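Side-chain contact in phosphonomutase (Burkholderia cenocepacia J2315, PDB 4MG4), which belongs to the phosphoenolpyruvate phosphomutase family of enzymes, whose parallel eight-stranded barrel is wrapped by helices and assembles here as a dimer: residues V41-G46 with R83-P88. Sequence-based numbering, arbitrary orientation.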
loop_
_atom_site.group_PDB
_atom_site.type_symbol
_atom_site.label_atom_id
_atom_site.label_comp_id
_atom_site.label_asym_id
_atom_site.label_seq_id
_atom_site.Cartn_x
_atom_site.Cartn_y
_atom_site.Cartn_z
ATOM N N VAL A 41 -7.946 -8.037 1.161
ATOM C CA VAL A 41 -7.213 -9.326 1.122
ATOM C C VAL A 41 -7.241 -10.068 2.453
ATOM O O VAL A 41 -7.495 -11.292 2.502
ATOM C CB VAL A 41 -5.773 -9.114 0.669
ATOM C CG1 VAL A 41 -4.890 -10.328 0.966
ATOM C CG2 VAL A 41 -5.743 -8.731 -0.797
ATOM N N VAL A 42 -7.018 -9.341 3.546
ATOM C CA VAL A 42 -7.028 -9.963 4.877
ATOM C C VAL A 42 -8.445 -10.453 5.245
ATOM O O VAL A 42 -8.580 -11.550 5.829
ATOM C CB VAL A 42 -6.400 -9.041 5.932
ATOM C CG1 VAL A 42 -6.586 -9.604 7.334
ATOM C CG2 VAL A 42 -4.909 -8.868 5.638
ATOM N N ALA A 43 -9.462 -9.647 4.981
ATOM C CA ALA A 43 -10.867 -10.067 5.222
ATOM C C ALA A 43 -11.212 -11.308 4.366
ATOM O O ALA A 43 -11.805 -12.282 4.861
ATOM C CB ALA A 43 -11.821 -8.969 4.878
ATOM N N ASP A 44 -10.822 -11.287 3.093
ATOM C CA ASP A 44 -11.111 -12.455 2.244
ATOM C C ASP A 44 -10.399 -13.722 2.664
ATOM O O ASP A 44 -10.895 -14.829 2.381
ATOM C CB ASP A 44 -10.805 -12.156 0.773
ATOM C CG ASP A 44 -11.815 -11.227 0.127
ATOM O OD1 ASP A 44 -12.898 -10.957 0.668
ATOM O OD2 ASP A 44 -11.526 -10.736 -0.982
ATOM N N ALA A 45 -9.267 -13.596 3.332
ATOM C CA ALA A 45 -8.517 -14.718 3.856
ATOM C C ALA A 45 -9.048 -15.277 5.193
ATOM O O ALA A 45 -8.473 -16.217 5.739
ATOM C CB ALA A 45 -7.080 -14.320 4.003
ATOM N N GLY A 46 -10.119 -14.676 5.704
ATOM C CA GLY A 46 -10.889 -15.225 6.824
ATOM C C GLY A 46 -10.722 -14.522 8.135
ATOM O O GLY A 46 -11.147 -15.033 9.184
ATOM N N ARG A 83 -14.293 1.401 5.105
ATOM C CA ARG A 83 -15.322 1.173 4.121
ATOM C C ARG A 83 -15.063 -0.019 3.171
ATOM O O ARG A 83 -15.965 -0.468 2.500
ATOM C CB ARG A 83 -15.691 2.475 3.434
ATOM C CG ARG A 83 -14.809 2.942 2.349
ATOM C CD ARG A 83 -15.510 4.174 1.769
ATOM N NE ARG A 83 -14.622 5.032 1.003
ATOM C CZ ARG A 83 -14.153 6.212 1.408
ATOM N NH1 ARG A 83 -14.462 6.708 2.607
ATOM N NH2 ARG A 83 -13.360 6.898 0.598
ATOM N N ALA A 84 -13.857 -0.564 3.184
ATOM C CA ALA A 84 -13.483 -1.673 2.322
ATOM C C ALA A 84 -14.070 -3.000 2.726
ATOM O O ALA A 84 -14.198 -3.898 1.899
ATOM C CB ALA A 84 -11.977 -1.791 2.290
ATOM N N THR A 85 -14.413 -3.156 4.011
ATOM C CA THR A 85 -14.952 -4.435 4.466
ATOM C C THR A 85 -16.007 -4.172 5.541
ATOM O O THR A 85 -16.110 -3.044 6.081
ATOM C CB THR A 85 -13.889 -5.449 4.955
ATOM O OG1 THR A 85 -13.733 -5.376 6.383
ATOM C CG2 THR A 85 -12.512 -5.360 4.210
ATOM N N ASP A 86 -16.760 -5.241 5.852
ATOM C CA ASP A 86 -17.779 -5.230 6.886
ATOM C C ASP A 86 -17.230 -5.642 8.277
ATOM O O ASP A 86 -17.985 -5.731 9.282
ATOM C CB ASP A 86 -18.912 -6.208 6.486
ATOM C CG ASP A 86 -19.685 -5.710 5.270
ATOM O OD1 ASP A 86 -19.928 -4.488 5.223
ATOM O OD2 ASP A 86 -20.026 -6.513 4.374
ATOM N N LEU A 87 -15.937 -5.898 8.360
ATOM C CA LEU A 87 -15.345 -6.308 9.630
ATOM C C LEU A 87 -15.156 -5.150 10.593
ATOM O O LEU A 87 -14.983 -3.981 10.185
ATOM C CB LEU A 87 -13.999 -7.002 9.447
ATOM C CG LEU A 87 -13.940 -8.311 8.590
ATOM C CD1 LEU A 87 -12.536 -8.824 8.468
ATOM C CD2 LEU A 87 -14.837 -9.364 9.275
ATOM N N PRO A 88 -15.185 -5.434 11.896
ATOM C CA PRO A 88 -14.754 -4.431 12.860
ATOM C C PRO A 88 -13.283 -4.060 12.661
ATOM O O PRO A 88 -12.464 -4.953 12.449
ATOM C CB PRO A 88 -14.911 -5.135 14.226
ATOM C CG PRO A 88 -15.698 -6.365 13.939
ATOM C CD PRO A 88 -15.402 -6.736 12.539
#
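Ala43, in the last turn of helix 36-44, sets its single methyl against two branched side chains of the loop that follows helix 71-84. Its CB lies 3.7 Å from Thr85 CG2 and, on another flank, 3.7 Å from Leu87 CD1, both ordinary van der Waals separations. Leu87 CD1 is also 3.9 Å from Ala43 CA, so it touches the root of the alanine side chain as well as its methyl. The CA atoms of Ala43 and Thr85 come within 7.0 Å, and the Ala43 methyl and Thr85 CG2 meet between them.

Thr85 OG1 accepts the N-H of Leu87 (N to OG1 3.0 Å, N-H...O 160°), an ST turn, which ties the hydroxyl to its own loop while CG2 meets Ala43. Chi1 is 95°, away from a staggered value, which leaves CG2 on the side of the backbone N and roughly anti to the carbonyl carbon. Both Thr85 and Leu87 also pack on Leu50 of strand 50-52, the tight inner side.

The solvent side is looser. Asp44 and Asp86 are exposed and make no contact between the segments; Asp44 OD1 instead forms a salt bridge with Arg40 of its own helix. Exposed Gly46, with positive phi (107°), ends the helix in a Schellman motif. A further face of the helix end is covered by the second subunit, whose Val257 packs on Val42 and Ala45.

Only 112 Å² is buried in total, and the touching atoms are all carbon: the end of helix 36-44 meets the loop leading from helix 71-84 into strand 89-92, on the outside of the TIM barrel, through dispersion and hydrophobic burial.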